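Local coordinates for protein pyroglutamyl-peptidase I (Fervidobacterium islandicum, PDB 6LTQ) that probably removes N-terminal pyroglutamyl (5-oxoproline) residues from peptides, as a cysteine peptidase of a thermophilic bacterium, at residues A88-E93 with L177-P182; A96-D101 with V159-L164. All blocks are in the same frame, centred on the assembly; numbering follows the deposited sequence.

Contact 1: residues A88-E93 with L177-P182; sequences AGIRLE and LFVHLP
The imidazole of His180 has Glu93 OE2 at its edge, almost exactly in the ring plane, and CE1 of Phe178 over one face, set toward the rim. Glu93 CD lies at the edge of the Arg91 guanidinium, with OE2 tilted somewhat out of its plane, and the carboxylate is nearly perpendicular to the imidazole, at 86°. These groups rise from one face of an antiparallel strand pair, 90-93 against 177-181, in the central sheet of the pyroglutamyl peptidase fold. The His-carboxylate hydrogen bond from His180 ND1 to Glu93 OE2 is short (2.7 Å) and nearly straight. Arg91 NE reaches the same OE2 at 2.6 Å in a salt bridge, arriving on the syn side while ND1 comes in anti, from the opposite face of the carboxylate. With an alanine here in place of Glu93 the shared acceptor goes, and the Arg91 charge is likely to be left without its carboxylate and the imidazole to turn more freely. His180 NE2 is hydrogen-bonded to the oxidised cysteine at position 156, consistent with the Cys-His site of this family, and Ser148 OG holds Glu93 OE1. Between the backbones, Arg91 and His180 form a hydrogen-bonded pair. Leu92 and Val179 point to the other face, against helices 131-140 and 203-215 respectively; Ile90 reaches both. With CG1 beside the backbone N (chi1 -57°), Ile90 CG2 meets Val179 CG1 at 3.6 Å.

Contact 2: residues A96-D101 with V159-L164; sequences AINLLD and VYYYSL
Ala96 points its methyl group toward helix 158-170, where CB lies 3.5 Å from Tyr161 N and 3.6 Å from Tyr160 CD2, with Leu164 CD1 a little farther off. So small a side chain lets the strand end come close to the helix backbone: the CA atoms of Ala96 and Tyr161 are 4.9 Å apart. Beyond it the Tyr161 ring runs alongside the chain as the strand gives way to loop. Its CD2 touches Ile97 C at 3.5 Å, and the Asn98 amide is stacked on the ring, the two planes only 7° apart, with Asn98 CB 3.5 Å from Tyr161 CZ. With CG anti to the backbone N (chi1 -171°), the Asn98 amide is laid over the hydroxyl end of the ring. An inverse gamma turn centred on Asn98 bends the backbone here. Both flat groups are fixed from outside: Asn98 OD1 accepts from Ile117 N, ND2 donates to Ile118 O, and Tyr161 OH bonds to Pro122 O. Tyr125, on strand 124-126, meets the Tyr161 ring at an inclined angle. The helix thus packs against the end of strand 90-97, with helix 59-72 touching Val159, Tyr162 and Ser163 and strand 175-181 touching Tyr160, Ser163 and Leu164.

In the fold
Strand 90-97 joins the two contacts, its first half pairing with strand 175-181 in contact 1 and its end meeting helix 158-170 in contact 2; their centres are 16 Å apart. Along the chain the order is 88-93, 96-101, 159-164 and 177-182, so contact 2 falls between the two halves of contact 1. Helix 158-170 is followed, after a short connection, by strand 175-181, which returns to the sheet beside strand 90-97. The contacts also touch: Tyr160 OH lies 2.7 Å from Glu93 O, a probable hydrogen bond. Position 156 lies just before the helix and His180 on the strand after it, consistent with this part of the fold forming the active site.

Contact 1: residues A88-E93 with L177-P182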
loop_
_atom_site.group_PDB
_atom_site.type_symbol
_atom_site.label_atom_id
_atom_site.label_comp_id
_atom_site.label_asym_id
_atom_site.label_seq_id
_atom_site.Cartn_x
_atom_site.Cartn_y
_atom_site.Cartn_z
ATOM N N ALA D 88 -5.372 0.692 9.195
ATOM C CA ALA D 88 -6.689 1.121 8.744
ATOM C C ALA D 88 -7.820 0.602 9.614
ATOM O O ALA D 88 -8.946 1.096 9.489
ATOM C CB ALA D 88 -6.938 0.654 7.305
ATOM N N GLY D 89 -7.558 -0.393 10.459
ATOM C CA GLY D 89 -8.600 -0.997 11.273
ATOM C C GLY D 89 -8.103 -1.307 12.677
ATOM O O GLY D 89 -6.961 -1.028 13.025
ATOM N N ILE D 90 -8.993 -1.889 13.482
ATOM C CA ILE D 90 -8.588 -2.313 14.819
ATOM C C ILE D 90 -7.597 -3.472 14.669
ATOM O O ILE D 90 -7.932 -4.523 14.130
ATOM C CB ILE D 90 -9.808 -2.714 15.662
ATOM C CG1 ILE D 90 -10.827 -1.550 15.748
ATOM C CG2 ILE D 90 -9.368 -3.175 17.027
ATOM C CD1 ILE D 90 -10.289 -0.243 16.346
ATOM N N ARG D 91 -6.368 -3.253 15.118
ATOM C CA ARG D 91 -5.266 -4.167 14.837
ATOM C C ARG D 91 -4.928 -4.953 16.108
ATOM O O ARG D 91 -4.211 -4.465 16.993
ATOM C CB ARG D 91 -4.075 -3.387 14.297
ATOM C CG ARG D 91 -2.844 -4.211 14.024
ATOM C CD ARG D 91 -1.822 -3.384 13.266
ATOM N NE ARG D 91 -0.453 -3.775 13.583
ATOM C CZ ARG D 91 0.615 -3.290 12.959
ATOM N NH1 ARG D 91 1.830 -3.689 13.324
ATOM N NH2 ARG D 91 0.467 -2.414 11.959
ATOM N N LEU D 92 -5.450 -6.166 16.182
ATOM C CA LEU D 92 -5.279 -7.018 17.350
ATOM C C LEU D 92 -3.952 -7.758 17.242
ATOM O O LEU D 92 -3.733 -8.530 16.297
ATOM C CB LEU D 92 -6.447 -8.000 17.449
ATOM C CG LEU D 92 -7.779 -7.262 17.326
ATOM C CD1 LEU D 92 -8.863 -8.211 16.923
ATOM C CD2 LEU D 92 -8.153 -6.568 18.656
ATOM N N GLU D 93 -3.071 -7.530 18.211
ATOM C CA GLU D 93 -1.708 -8.050 18.154
ATOM C C GLU D 93 -1.610 -9.391 18.873
ATOM O O GLU D 93 -1.918 -9.497 20.065
ATOM C CB GLU D 93 -0.737 -7.039 18.759
ATOM C CG GLU D 93 -0.697 -5.714 18.008
ATOM C CD GLU D 93 -0.037 -5.806 16.629
ATOM O OE1 GLU D 93 0.412 -6.909 16.222
ATOM O OE2 GLU D 93 0.073 -4.747 15.967
ATOM N N LEU D 177 -3.597 -8.597 26.234
ATOM C CA LEU D 177 -3.866 -8.383 24.815
ATOM C C LEU D 177 -3.444 -6.960 24.465
ATOM O O LEU D 177 -3.674 -6.028 25.248
ATOM C CB LEU D 177 -5.354 -8.613 24.488
ATOM C CG LEU D 177 -5.843 -8.373 23.047
ATOM C CD1 LEU D 177 -5.171 -9.334 22.036
ATOM C CD2 LEU D 177 -7.345 -8.487 22.958
ATOM N N PHE D 178 -2.811 -6.783 23.300
ATOM C CA PHE D 178 -2.454 -5.454 22.821
ATOM C C PHE D 178 -3.308 -5.121 21.603
ATOM O O PHE D 178 -3.447 -5.945 20.694
ATOM C CB PHE D 178 -0.968 -5.339 22.471
ATOM C CG PHE D 178 -0.514 -3.922 22.368
ATOM C CD1 PHE D 178 -0.851 -3.143 21.259
ATOM C CD2 PHE D 178 0.177 -3.328 23.408
ATOM C CE1 PHE D 178 -0.489 -1.808 21.187
ATOM C CE2 PHE D 178 0.544 -1.998 23.338
ATOM C CZ PHE D 178 0.209 -1.236 22.234
ATOM N N VAL D 179 -3.886 -3.924 21.590
ATOM C CA VAL D 179 -4.747 -3.464 20.495
ATOM C C VAL D 179 -4.097 -2.217 19.910
ATOM O O VAL D 179 -3.941 -1.205 20.606
ATOM C CB VAL D 179 -6.184 -3.184 20.958
ATOM C CG1 VAL D 179 -7.045 -2.760 19.760
ATOM C CG2 VAL D 179 -6.788 -4.425 21.612
ATOM N N HIS D 180 -3.584 -2.333 18.687
ATOM C CA HIS D 180 -3.128 -1.180 17.936
ATOM C C HIS D 180 -4.290 -0.469 17.259
ATOM O O HIS D 180 -5.244 -1.095 16.789
ATOM C CB HIS D 180 -2.078 -1.581 16.905
ATOM C CG HIS D 180 -0.671 -1.403 17.388
ATOM N ND1 HIS D 180 0.293 -2.377 17.252
ATOM C CD2 HIS D 180 -0.074 -0.374 18.043
ATOM C CE1 HIS D 180 1.434 -1.945 17.764
ATOM N NE2 HIS D 180 1.237 -0.736 18.262
ATOM N N LEU D 181 -4.161 0.856 17.156
ATOM C CA LEU D 181 -5.235 1.737 16.737
ATOM C C LEU D 181 -4.804 2.620 15.569
ATOM O O LEU D 181 -3.655 3.098 15.528
ATOM C CB LEU D 181 -5.678 2.654 17.899
ATOM C CG LEU D 181 -6.099 1.936 19.172
ATOM C CD1 LEU D 181 -6.107 2.960 20.342
ATOM C CD2 LEU D 181 -7.465 1.283 18.979
ATOM N N PRO D 182 -5.722 2.876 14.635
ATOM C CA PRO D 182 -5.437 3.830 13.555
ATOM C C PRO D 182 -5.182 5.227 14.096
ATOM O O PRO D 182 -5.566 5.566 15.214
ATOM C CB PRO D 182 -6.727 3.815 12.707
ATOM C CG PRO D 182 -7.382 2.473 13.000
ATOM C CD PRO D 182 -7.028 2.201 14.471
#

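Contact 2: residues A96-D101 with V159-L164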
loop_
_atom_site.group_PDB
_atom_site.type_symbol
_atom_site.label_atom_id
_atom_site.label_comp_id
_atom_site.label_asym_id
_atom_site.label_seq_id
_atom_site.Cartn_x
_atom_site.Cartn_y
_atom_site.Cartn_z
ATOM N N ALA D 96 4.190 -10.850 20.900
ATOM C CA ALA D 96 5.123 -9.894 21.483
ATOM C C ALA D 96 6.505 -10.524 21.491
ATOM O O ALA D 96 6.657 -11.666 21.924
ATOM C CB ALA D 96 4.699 -9.502 22.914
ATOM N N ILE D 97 7.509 -9.796 21.027
ATOM C CA ILE D 97 8.833 -10.383 20.898
ATOM C C ILE D 97 9.811 -9.709 21.852
ATOM O O ILE D 97 9.663 -8.548 22.236
ATOM C CB ILE D 97 9.354 -10.320 19.450
ATOM C CG1 ILE D 97 9.534 -8.871 19.023
ATOM C CG2 ILE D 97 8.388 -11.052 18.509
ATOM C CD1 ILE D 97 10.510 -8.732 17.865
ATOM N N ASN D 98 10.863 -10.451 22.189
ATOM C CA ASN D 98 11.839 -10.032 23.200
ATOM C C ASN D 98 12.932 -9.160 22.577
ATOM O O ASN D 98 14.108 -9.519 22.528
ATOM C CB ASN D 98 12.427 -11.266 23.868
ATOM C CG ASN D 98 13.290 -10.925 25.077
ATOM O OD1 ASN D 98 13.275 -9.798 25.572
ATOM N ND2 ASN D 98 14.047 -11.902 25.549
ATOM N N LEU D 99 12.533 -7.970 22.116
ATOM C CA LEU D 99 13.472 -7.141 21.370
ATOM C C LEU D 99 13.064 -5.680 21.412
ATOM O O LEU D 99 11.907 -5.358 21.139
ATOM C CB LEU D 99 13.553 -7.593 19.896
ATOM C CG LEU D 99 14.763 -7.040 19.154
ATOM C CD1 LEU D 99 16.021 -7.703 19.714
ATOM C CD2 LEU D 99 14.653 -7.262 17.645
ATOM N N LEU D 100 14.026 -4.805 21.705
ATOM C CA LEU D 100 13.911 -3.374 21.463
ATOM C C LEU D 100 14.769 -3.023 20.261
ATOM O O LEU D 100 15.985 -3.248 20.275
ATOM C CB LEU D 100 14.353 -2.561 22.677
ATOM C CG LEU D 100 13.811 -3.040 24.014
ATOM C CD1 LEU D 100 14.585 -2.372 25.152
ATOM C CD2 LEU D 100 12.335 -2.731 24.134
ATOM N N ASP D 101 14.154 -2.432 19.240
ATOM C CA ASP D 101 14.912 -2.100 18.039
ATOM C C ASP D 101 14.180 -1.016 17.265
ATOM O O ASP D 101 13.128 -1.281 16.672
ATOM C CB ASP D 101 15.108 -3.332 17.175
ATOM C CG ASP D 101 16.150 -3.117 16.115
ATOM O OD1 ASP D 101 17.290 -2.795 16.496
ATOM O OD2 ASP D 101 15.837 -3.240 14.913
ATOM N N VAL D 159 6.013 -3.145 26.188
ATOM C CA VAL D 159 5.008 -3.286 27.234
ATOM C C VAL D 159 4.239 -4.583 27.061
ATOM O O VAL D 159 3.947 -5.295 28.034
ATOM C CB VAL D 159 4.075 -2.056 27.209
ATOM C CG1 VAL D 159 2.747 -2.365 27.851
ATOM C CG2 VAL D 159 4.759 -0.865 27.860
ATOM N N TYR D 160 3.907 -4.931 25.812
ATOM C CA TYR D 160 3.197 -6.178 25.563
ATOM C C TYR D 160 4.023 -7.371 26.033
ATOM O O TYR D 160 3.510 -8.263 26.712
ATOM C CB TYR D 160 2.865 -6.316 24.065
ATOM C CG TYR D 160 1.782 -7.297 23.713
ATOM C CD1 TYR D 160 0.929 -7.807 24.673
ATOM C CD2 TYR D 160 1.590 -7.700 22.374
ATOM C CE1 TYR D 160 -0.082 -8.704 24.342
ATOM C CE2 TYR D 160 0.589 -8.589 22.028
ATOM C CZ TYR D 160 -0.248 -9.088 23.001
ATOM O OH TYR D 160 -1.244 -9.956 22.639
ATOM N N TYR D 161 5.295 -7.417 25.639
ATOM C CA TYR D 161 6.141 -8.535 26.050
ATOM C C TYR D 161 6.296 -8.560 27.562
ATOM O O TYR D 161 6.205 -9.622 28.191
ATOM C CB TYR D 161 7.506 -8.452 25.369
ATOM C CG TYR D 161 8.415 -9.619 25.720
ATOM C CD1 TYR D 161 9.249 -9.567 26.839
ATOM C CD2 TYR D 161 8.438 -10.773 24.938
ATOM C CE1 TYR D 161 10.069 -10.626 27.173
ATOM C CE2 TYR D 161 9.275 -11.838 25.260
ATOM C CZ TYR D 161 10.090 -11.761 26.380
ATOM O OH TYR D 161 10.919 -12.838 26.714
ATOM N N TYR D 162 6.491 -7.385 28.162
ATOM C CA TYR D 162 6.632 -7.316 29.616
ATOM C C TYR D 162 5.435 -7.955 30.312
ATOM O O TYR D 162 5.600 -8.785 31.213
ATOM C CB TYR D 162 6.816 -5.859 30.058
ATOM C CG TYR D 162 7.161 -5.759 31.537
ATOM C CD1 TYR D 162 6.162 -5.720 32.503
ATOM C CD2 TYR D 162 8.485 -5.746 31.957
ATOM C CE1 TYR D 162 6.481 -5.653 33.851
ATOM C CE2 TYR D 162 8.813 -5.677 33.293
ATOM C CZ TYR D 162 7.810 -5.631 34.235
ATOM O OH TYR D 162 8.152 -5.568 35.565
ATOM N N SER D 163 4.212 -7.615 29.880
ATOM C CA SER D 163 3.028 -8.151 30.541
ATOM C C SER D 163 2.866 -9.645 30.301
ATOM O O SER D 163 2.507 -10.385 31.226
ATOM C CB SER D 163 1.754 -7.409 30.090
ATOM O OG SER D 163 1.728 -6.080 30.604
ATOM N N LEU D 164 3.106 -10.119 29.067
ATOM C CA LEU D 164 2.956 -11.550 28.836
ATOM C C LEU D 164 4.051 -12.341 29.554
ATOM O O LEU D 164 3.795 -13.453 30.026
ATOM C CB LEU D 164 2.944 -11.852 27.326
ATOM C CG LEU D 164 1.635 -11.499 26.575
ATOM C CD1 LEU D 164 1.818 -11.618 25.025
ATOM C CD2 LEU D 164 0.492 -12.370 26.988
#